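Local coordinates for protein CPn_0803/CP_1068/CPj0803/CpB0832 (Chlamydophila pneumoniae, PDB 3Q9D) that is of unknown function but is a chlamydial family protein with coiled-coil character, possibly linked to the needle tip of the type III secretion system, at residues D129-S142 and I152-E164. Residues are numbered along the deposited sequence; the frame is centred on the assembly and turned at random. Where two conformers were deposited one is given.
Sequences DIHERGEFINFITS and IFLNRLARVDGQE
Val-160 wedges its two methyls against the end of helix 107-133 and the turn that follows. Its CG2 sits over one face of the Arg-133 guanidinium, 3.6 Å from Arg-133 NH1, while CG1 touches OD2 of Asp-129, whose carboxylate is salt-bridged to that same guanidinium. Ile-130 comes across at about a right angle to Asp-161, its CD1 on Asp-161 CA. Next to this apolar contact, Gly-134 O accepts Asp-161 N on an in-plane lone pair (2.9 Å), and Phe-136 O receives Val-160 N. Arg-159 bends at chi3 (-47°), which lets NH2 reach Asp-161 OD2 at 2.6 Å and lays one guanidinium face against Glu-135 CG; Asp-161 OD2 is also hydrogen-bonded to Tyr-68 OH. Asp-161 OD1 accepts Gln-163 N, closing an Asx turn.

Further along, Ala-158 O is gripped by two amides, Asn-138 N at 2.8 Å and Phe-139 N at 3.2 Å, a classic beta bulge that shifts the register by one. Beyond it the strands pair regularly: Ile-140 and Leu-157 lie side by side, CD1 to CD1 at 4.0 Å, and on the other face Thr-141 OG1 packs on Arg-156 CB. Ser-142 OG donates to Asn-155 OD1 in the carbonyl plane, a short 2.5 Å, and is hydrogen-bonded as well to His-180 NE2 of a second subunit. Joined to helix 107-133 by a tight turn, this bulged hairpin forms the first two strands of a three-stranded antiparallel meander.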
ATOM      1  N   ASP A 129     -17.354   9.739   9.616  1.00 21.12           N
ATOM      2  CA  ASP A 129     -17.857   9.088   8.407  0.56 20.13           C
ATOM      3  C   ASP A 129     -16.989   7.896   8.006  1.00 23.42           C
ATOM      4  O   ASP A 129     -17.514   6.841   7.637  1.00 24.53           O
ATOM      5  CB  ASP A 129     -17.948  10.081   7.239  0.56 25.47           C
ATOM      6  CG  ASP A 129     -19.042   9.717   6.235  0.56 28.73           C
ATOM      7  OD1 ASP A 129     -20.047   9.087   6.624  0.56 31.40           O
ATOM      8  OD2 ASP A 129     -18.904  10.078   5.055  0.56 34.11           O
ATOM      9  N   ILE A 130     -15.667   8.058   8.085  1.00 20.91           N
ATOM     10  CA  ILE A 130     -14.729   7.001   7.697  1.00 16.54           C
ATOM     11  C   ILE A 130     -14.877   5.789   8.643  1.00 23.57           C
ATOM     12  O   ILE A 130     -14.976   4.621   8.221  1.00 18.42           O
ATOM     13  CB  ILE A 130     -13.277   7.561   7.676  1.00 18.67           C
ATOM     14  CG1 ILE A 130     -13.108   8.536   6.482  1.00 19.45           C
ATOM     15  CG2 ILE A 130     -12.262   6.428   7.645  1.00 20.38           C
ATOM     16  CD1 ILE A 130     -11.744   9.243   6.411  1.00 24.50           C
ATOM     17  N   HIS A 131     -14.920   6.093   9.929  1.00 28.85           N
ATOM     18  CA  HIS A 131     -15.219   5.107  10.963  1.00 27.39           C
ATOM     19  C   HIS A 131     -16.470   4.280  10.604  1.00 23.51           C
ATOM     20  O   HIS A 131     -16.514   3.062  10.807  1.00 24.10           O
ATOM     21  CB  HIS A 131     -15.415   5.842  12.294  1.00 33.80           C
ATOM     22  CG  HIS A 131     -15.498   4.945  13.486  1.00 42.90           C
ATOM     23  ND1 HIS A 131     -16.021   3.670  13.429  1.00 57.83           N
ATOM     24  CD2 HIS A 131     -15.128   5.138  14.773  1.00 47.65           C
ATOM     25  CE1 HIS A 131     -15.969   3.121  14.626  1.00 61.32           C
ATOM     26  NE2 HIS A 131     -15.434   3.995  15.464  1.00 59.80           N
ATOM     27  N   GLU A 132     -17.475   4.940  10.053  1.00 22.98           N
ATOM     28  CA  GLU A 132     -18.755   4.292   9.782  1.00 27.24           C
ATOM     29  C   GLU A 132     -18.819   3.629   8.416  1.00 27.26           C
ATOM     30  O   GLU A 132     -19.350   2.532   8.299  1.00 26.13           O
ATOM     31  CB  GLU A 132     -19.891   5.313   9.937  1.00 28.93           C
ATOM     32  CG  GLU A 132     -19.975   5.818  11.361  1.00 35.37           C
ATOM     33  CD  GLU A 132     -20.948   6.970  11.547  1.00 58.10           C
ATOM     34  OE1 GLU A 132     -21.284   7.647  10.545  1.00 56.65           O
ATOM     35  OE2 GLU A 132     -21.371   7.192  12.707  1.00 69.92           O
ATOM     36  N   ARG A 133     -18.263   4.286   7.392  1.00 22.71           N
ATOM     37  CA  ARG A 133     -18.425   3.856   6.001  1.00 22.10           C
ATOM     38  C   ARG A 133     -17.237   4.234   5.094  1.00 17.86           C
ATOM     39  O   ARG A 133     -17.413   4.517   3.908  1.00 21.33           O
ATOM     40  CB  ARG A 133     -19.717   4.445   5.429  1.00 23.64           C
ATOM     41  CG  ARG A 133     -19.871   5.924   5.686  1.00 29.30           C
ATOM     42  CD  ARG A 133     -21.286   6.391   5.329  1.00 39.18           C
ATOM     43  NE  ARG A 133     -21.477   6.242   3.893  1.00 42.40           N
ATOM     44  CZ  ARG A 133     -21.052   7.129   2.995  1.00 41.45           C
ATOM     45  NH1 ARG A 133     -20.447   8.255   3.386  1.00 35.21           N
ATOM     46  NH2 ARG A 133     -21.248   6.892   1.705  1.00 35.47           N
ATOM     47  N   GLY A 134     -16.032   4.206   5.654  1.00 18.66           N
ATOM     48  CA  GLY A 134     -14.833   4.561   4.907  1.00 15.14           C
ATOM     49  C   GLY A 134     -14.610   3.737   3.649  1.00 15.61           C
ATOM     50  O   GLY A 134     -13.995   4.204   2.708  1.00 16.42           O
ATOM     51  N   GLU A 135     -15.105   2.508   3.608  1.00 19.05           N
ATOM     52  CA  GLU A 135     -14.853   1.674   2.428  1.00 16.96           C
ATOM     53  C   GLU A 135     -15.886   1.810   1.314  1.00 16.82           C
ATOM     54  O   GLU A 135     -15.803   1.127   0.293  1.00 17.07           O
ATOM     55  CB  GLU A 135     -14.689   0.210   2.830  1.00 14.87           C
ATOM     56  CG  GLU A 135     -13.421  -0.014   3.610  1.00 16.79           C
ATOM     57  CD  GLU A 135     -13.498  -1.258   4.479  1.00 33.11           C
ATOM     58  OE1 GLU A 135     -14.616  -1.612   4.923  1.00 33.45           O
ATOM     59  OE2 GLU A 135     -12.443  -1.882   4.702  1.00 42.26           O
ATOM     60  N   PHE A 136     -16.861   2.689   1.501  1.00 16.47           N
ATOM     61  CA  PHE A 136     -17.835   2.903   0.438  1.00 13.91           C
ATOM     62  C   PHE A 136     -17.256   3.739  -0.695  1.00 17.88           C
ATOM     63  O   PHE A 136     -16.392   4.607  -0.488  1.00 15.49           O
ATOM     64  CB  PHE A 136     -19.125   3.518   0.982  1.00 16.75           C
ATOM     65  CG  PHE A 136     -20.040   2.497   1.625  1.00 16.63           C
ATOM     66  CD1 PHE A 136     -21.195   2.076   0.975  1.00 17.18           C
ATOM     67  CD2 PHE A 136     -19.740   1.963   2.876  1.00 18.61           C
ATOM     68  CE1 PHE A 136     -22.049   1.137   1.574  1.00 24.39           C
ATOM     69  CE2 PHE A 136     -20.586   1.031   3.478  1.00 25.15           C
ATOM     70  CZ  PHE A 136     -21.741   0.618   2.816  1.00 24.47           C
ATOM     71  N   ILE A 137     -17.740   3.474  -1.896  1.00 14.07           N
ATOM     72  CA  ILE A 137     -17.373   4.289  -3.039  1.00 16.48           C
ATOM     73  C   ILE A 137     -17.776   5.761  -2.805  1.00 20.85           C
ATOM     74  O   ILE A 137     -18.823   6.045  -2.218  1.00 15.80           O
ATOM     75  CB  ILE A 137     -18.014   3.774  -4.333  1.00 18.18           C
ATOM     76  CG1 ILE A 137     -17.519   4.624  -5.503  1.00 25.43           C
ATOM     77  CG2 ILE A 137     -19.565   3.806  -4.234  1.00 19.08           C
ATOM     78  CD1 ILE A 137     -17.901   4.091  -6.894  1.00 32.57           C
ATOM     79  N   ASN A 138     -16.911   6.685  -3.219  1.00 16.50           N
ATOM     80  CA  ASN A 138     -17.154   8.121  -3.085  1.00 16.88           C
ATOM     81  C   ASN A 138     -17.151   8.842  -4.441  1.00 22.64           C
ATOM     82  O   ASN A 138     -17.858   9.825  -4.642  1.00 22.97           O
ATOM     83  CB  ASN A 138     -16.051   8.759  -2.216  1.00 14.99           C
ATOM     84  CG  ASN A 138     -16.279  10.252  -2.002  1.00 29.32           C
ATOM     85  OD1 ASN A 138     -17.279  10.644  -1.419  1.00 36.34           O
ATOM     86  ND2 ASN A 138     -15.352  11.082  -2.482  1.00 30.31           N
ATOM     87  N   PHE A 139     -16.329   8.366  -5.364  1.00 16.88           N
ATOM     88  CA  PHE A 139     -16.196   9.045  -6.635  1.00 17.88           C
ATOM     89  C   PHE A 139     -15.508   8.114  -7.644  1.00 17.14           C
ATOM     90  O   PHE A 139     -14.784   7.214  -7.256  1.00 19.92           O
ATOM     91  CB  PHE A 139     -15.351  10.321  -6.433  1.00 22.01           C
ATOM     92  CG  PHE A 139     -15.589  11.376  -7.473  1.00 20.77           C
ATOM     93  CD1 PHE A 139     -16.701  12.222  -7.396  1.00 26.29           C
ATOM     94  CD2 PHE A 139     -14.698  11.547  -8.516  1.00 26.58           C
ATOM     95  CE1 PHE A 139     -16.922  13.204  -8.369  1.00 24.08           C
ATOM     96  CE2 PHE A 139     -14.911  12.525  -9.489  1.00 25.15           C
ATOM     97  CZ  PHE A 139     -16.028  13.352  -9.418  1.00 20.11           C
ATOM     98  N   ILE A 140     -15.778   8.301  -8.927  1.00 17.59           N
ATOM     99  CA  ILE A 140     -15.071   7.542  -9.962  1.00 17.52           C
ATOM    100  C   ILE A 140     -14.795   8.470 -11.131  1.00 19.65           C
ATOM    101  O   ILE A 140     -15.641   9.310 -11.484  1.00 18.72           O
ATOM    102  CB  ILE A 140     -15.870   6.283 -10.424  1.00 18.30           C
ATOM    103  CG1 ILE A 140     -15.149   5.531 -11.550  1.00 22.66           C
ATOM    104  CG2 ILE A 140     -17.253   6.651 -10.881  1.00 25.42           C
ATOM    105  CD1 ILE A 140     -15.910   4.283 -12.013  1.00 24.93           C
ATOM    106  N   THR A 141     -13.601   8.356 -11.713  1.00 14.76           N
ATOM    107  CA  THR A 141     -13.308   9.082 -12.945  1.00 20.11           C
ATOM    108  C   THR A 141     -12.918   8.065 -14.008  1.00 22.70           C
ATOM    109  O   THR A 141     -12.453   6.974 -13.680  1.00 20.97           O
ATOM    110  CB  THR A 141     -12.117  10.044 -12.784  1.00 22.21           C
ATOM    111  OG1 THR A 141     -10.943   9.290 -12.451  1.00 22.88           O
ATOM    112  CG2 THR A 141     -12.387  11.088 -11.702  1.00 18.19           C
ATOM    113  N   SER A 142     -13.073   8.435 -15.273  1.00 17.95           N
ATOM    114  CA  SER A 142     -12.665   7.579 -16.382  1.00 25.35           C
ATOM    115  C   SER A 142     -12.075   8.451 -17.463  1.00 30.52           C
ATOM    116  O   SER A 142     -12.586   9.534 -17.734  1.00 29.86           O
ATOM    117  CB  SER A 142     -13.852   6.810 -16.963  1.00 29.06           C
ATOM    118  OG  SER A 142     -14.392   5.886 -16.024  1.00 30.34           O
ATOM    119  N   ILE A 152     -10.017   2.025 -24.818  1.00 24.23           N
ATOM    120  CA  ILE A 152      -9.937   1.569 -23.429  1.00 22.23           C
ATOM    121  C   ILE A 152     -10.145   2.727 -22.441  1.00 24.93           C
ATOM    122  O   ILE A 152     -10.035   3.893 -22.810  1.00 27.60           O
ATOM    123  CB  ILE A 152      -8.615   0.834 -23.159  1.00 23.14           C
ATOM    124  CG1 ILE A 152      -7.430   1.738 -23.462  1.00 33.49           C
ATOM    125  CG2 ILE A 152      -8.551  -0.460 -23.982  1.00 31.53           C
ATOM    126  CD1 ILE A 152      -6.114   1.215 -22.911  1.00 39.07           C
ATOM    127  N   PHE A 153     -10.446   2.397 -21.191  1.00 18.77           N
ATOM    128  CA  PHE A 153     -10.740   3.406 -20.188  1.00 18.07           C
ATOM    129  C   PHE A 153      -9.807   3.241 -19.020  1.00 28.20           C
ATOM    130  O   PHE A 153      -9.657   2.133 -18.500  1.00 19.32           O
ATOM    131  CB  PHE A 153     -12.181   3.255 -19.710  1.00 19.40           C
ATOM    132  CG  PHE A 153     -13.190   3.493 -20.790  1.00 23.94           C
ATOM    133  CD1 PHE A 153     -13.620   4.786 -21.082  1.00 32.19           C
ATOM    134  CD2 PHE A 153     -13.699   2.438 -21.522  1.00 26.36           C
ATOM    135  CE1 PHE A 153     -14.552   5.016 -22.087  1.00 28.10           C
ATOM    136  CE2 PHE A 153     -14.635   2.666 -22.537  1.00 28.11           C
ATOM    137  CZ  PHE A 153     -15.048   3.947 -22.815  1.00 26.79           C
ATOM    138  N   LEU A 154      -9.170   4.335 -18.621  1.00 19.29           N
ATOM    139  CA  LEU A 154      -8.424   4.366 -17.366  1.00 19.03           C
ATOM    140  C   LEU A 154      -9.387   4.853 -16.285  1.00 19.73           C
ATOM    141  O   LEU A 154      -9.727   6.042 -16.220  1.00 20.90           O
ATOM    142  CB  LEU A 154      -7.214   5.306 -17.484  1.00 20.96           C
ATOM    143  CG  LEU A 154      -6.211   5.393 -16.324  1.00 26.16           C
ATOM    144  CD1 LEU A 154      -5.032   6.266 -16.745  1.00 34.60           C
ATOM    145  CD2 LEU A 154      -6.843   5.954 -15.037  1.00 23.70           C
ATOM    146  N   ASN A 155      -9.871   3.924 -15.472  1.00 16.24           N
ATOM    147  CA  ASN A 155     -10.832   4.264 -14.427  1.00 17.52           C
ATOM    148  C   ASN A 155     -10.136   4.465 -13.101  1.00 17.98           C
ATOM    149  O   ASN A 155      -9.190   3.743 -12.782  1.00 17.23           O
ATOM    150  CB  ASN A 155     -11.872   3.158 -14.292  1.00 15.09           C
ATOM    151  CG  ASN A 155     -12.526   2.836 -15.615  1.00 24.05           C
ATOM    152  OD1 ASN A 155     -13.331   3.617 -16.122  1.00 21.27           O
ATOM    153  ND2 ASN A 155     -12.151   1.707 -16.204  1.00 22.17           N
ATOM    154  N   ARG A 156     -10.605   5.440 -12.328  1.00 14.78           N
ATOM    155  CA  ARG A 156     -10.102   5.609 -10.973  1.00 16.62           C
ATOM    156  C   ARG A 156     -11.256   5.571  -9.987  1.00 19.76           C
ATOM    157  O   ARG A 156     -12.166   6.369 -10.089  1.00 19.08           O
ATOM    158  CB  ARG A 156      -9.334   6.942 -10.849  1.00 14.64           C
ATOM    159  CG  ARG A 156      -8.007   6.937 -11.578  1.00 22.91           C
ATOM    160  CD  ARG A 156      -7.379   8.342 -11.559  1.00 23.63           C
ATOM    161  NE  ARG A 156      -6.262   8.445 -12.491  1.00 28.46           N
ATOM    162  CZ  ARG A 156      -5.059   7.921 -12.262  1.00 24.21           C
ATOM    163  NH1 ARG A 156      -4.822   7.253 -11.134  1.00 19.27           N
ATOM    164  NH2 ARG A 156      -4.101   8.055 -13.169  1.00 25.70           N
ATOM    165  N   LEU A 157     -11.204   4.639  -9.041  1.00 15.65           N
ATOM    166  CA  LEU A 157     -12.169   4.361  -7.984  0.51 17.10           C
ATOM    167  C   LEU A 157     -11.770   5.050  -6.682  1.00 20.31           C
ATOM    168  O   LEU A 157     -10.609   4.810  -6.353  1.00 23.51           O
ATOM    169  CB  LEU A 157     -12.301   2.854  -7.762  0.51 20.76           C
ATOM    170  CG  LEU A 157     -13.000   2.064  -8.871  0.51 25.37           C
ATOM    171  CD1 LEU A 157     -14.497   2.342  -8.868  0.51 26.05           C
ATOM    172  CD2 LEU A 157     -12.394   2.390 -10.227  0.51 17.55           C
ATOM    173  N   ALA A 158     -12.516   5.972  -6.072  1.00 16.17           N
ATOM    174  CA  ALA A 158     -12.079   6.605  -4.829  1.00 14.61           C
ATOM    175  C   ALA A 158     -13.102   6.254  -3.784  1.00 15.15           C
ATOM    176  O   ALA A 158     -14.309   6.330  -4.049  1.00 19.10           O
ATOM    177  CB  ALA A 158     -11.990   8.148  -4.996  1.00 14.83           C
ATOM    178  N   ARG A 159     -12.636   5.868  -2.605  1.00 12.72           N
ATOM    179  CA  ARG A 159     -13.538   5.566  -1.502  1.00 11.72           C
ATOM    180  C   ARG A 159     -13.721   6.754  -0.560  1.00 16.73           C
ATOM    181  O   ARG A 159     -12.966   7.726  -0.616  1.00 13.58           O
ATOM    182  CB  ARG A 159     -13.013   4.375  -0.725  1.00 15.84           C
ATOM    183  CG  ARG A 159     -12.778   3.151  -1.603  1.00 19.09           C
ATOM    184  CD  ARG A 159     -12.506   1.900  -0.797  1.00 15.34           C
ATOM    185  NE  ARG A 159     -11.522   2.120   0.272  1.00 16.05           N
ATOM    186  CZ  ARG A 159     -10.874   1.134   0.891  1.00 20.61           C
ATOM    187  NH1 ARG A 159     -11.107  -0.129   0.550  1.00 23.53           N
ATOM    188  NH2 ARG A 159     -10.007   1.400   1.862  1.00 20.27           N
ATOM    189  N   VAL A 160     -14.727   6.668   0.299  1.00 14.47           N
ATOM    190  CA  VAL A 160     -14.960   7.681   1.330  1.00 18.84           C
ATOM    191  C   VAL A 160     -13.684   7.938   2.160  1.00 22.71           C
ATOM    192  O   VAL A 160     -13.432   9.060   2.587  1.00 15.54           O
ATOM    193  CB  VAL A 160     -16.125   7.257   2.286  1.00 13.80           C
ATOM    194  CG1 VAL A 160     -16.160   8.138   3.536  1.00 17.88           C
ATOM    195  CG2 VAL A 160     -17.474   7.303   1.554  1.00 14.93           C
ATOM    196  N   ASP A 161     -12.884   6.904   2.399  1.00 17.94           N
ATOM    197  CA  ASP A 161     -11.649   7.097   3.169  1.00 18.97           C
ATOM    198  C   ASP A 161     -10.485   7.701   2.373  1.00 23.40           C
ATOM    199  O   ASP A 161      -9.398   7.884   2.911  1.00 18.30           O
ATOM    200  CB  ASP A 161     -11.199   5.792   3.838  1.00 18.95           C
ATOM    201  CG  ASP A 161     -10.745   4.737   2.824  1.00 21.01           C
ATOM    202  OD1 ASP A 161     -10.671   5.040   1.616  1.00 16.96           O
ATOM    203  OD2 ASP A 161     -10.460   3.606   3.239  1.00 25.93           O
ATOM    204  N   GLY A 162     -10.715   8.046   1.109  1.00 21.11           N
ATOM    205  CA  GLY A 162      -9.685   8.686   0.316  1.00 22.24           C
ATOM    206  C   GLY A 162      -8.783   7.753  -0.475  1.00 18.21           C
ATOM    207  O   GLY A 162      -8.045   8.191  -1.351  1.00 23.62           O
ATOM    208  N   GLN A 163      -8.847   6.461  -0.208  1.00 16.11           N
ATOM    209  CA  GLN A 163      -8.011   5.518  -0.965  1.00 15.70           C
ATOM    210  C   GLN A 163      -8.573   5.391  -2.361  1.00 12.44           C
ATOM    211  O   GLN A 163      -9.783   5.485  -2.556  1.00 15.99           O
ATOM    212  CB  GLN A 163      -8.013   4.146  -0.282  1.00 15.21           C
ATOM    213  CG  GLN A 163      -7.469   4.226   1.149  1.00 26.54           C
ATOM    214  CD  GLN A 163      -7.037   2.885   1.695  1.00 40.16           C
ATOM    215  OE1 GLN A 163      -6.632   1.994   0.938  1.00 34.63           O
ATOM    216  NE2 GLN A 163      -7.119   2.728   3.019  1.00 41.53           N
ATOM    217  N   GLU A 164      -7.695   5.223  -3.335  1.00 11.93           N
ATOM    218  CA  GLU A 164      -8.113   5.148  -4.738  1.00 15.03           C
ATOM    219  C   GLU A 164      -7.525   3.899  -5.379  1.00 18.22           C
ATOM    220  O   GLU A 164      -6.515   3.364  -4.910  1.00 17.51           O
ATOM    221  CB  GLU A 164      -7.594   6.367  -5.500  1.00 18.91           C
ATOM    222  CG  GLU A 164      -8.175   7.723  -5.013  1.00 21.77           C
ATOM    223  CD  GLU A 164      -7.564   8.921  -5.758  1.00 26.72           C
ATOM    224  OE1 GLU A 164      -6.414   8.798  -6.254  1.00 21.87           O
ATOM    225  OE2 GLU A 164      -8.223   9.988  -5.835  1.00 22.70           O
TER
HETATM  226  O   HOH W   1     -12.265  10.296  -2.017  1.00 48.96           O
HETATM  227  O   HOH W   2      -9.727   8.465 -14.717  1.00 22.03           O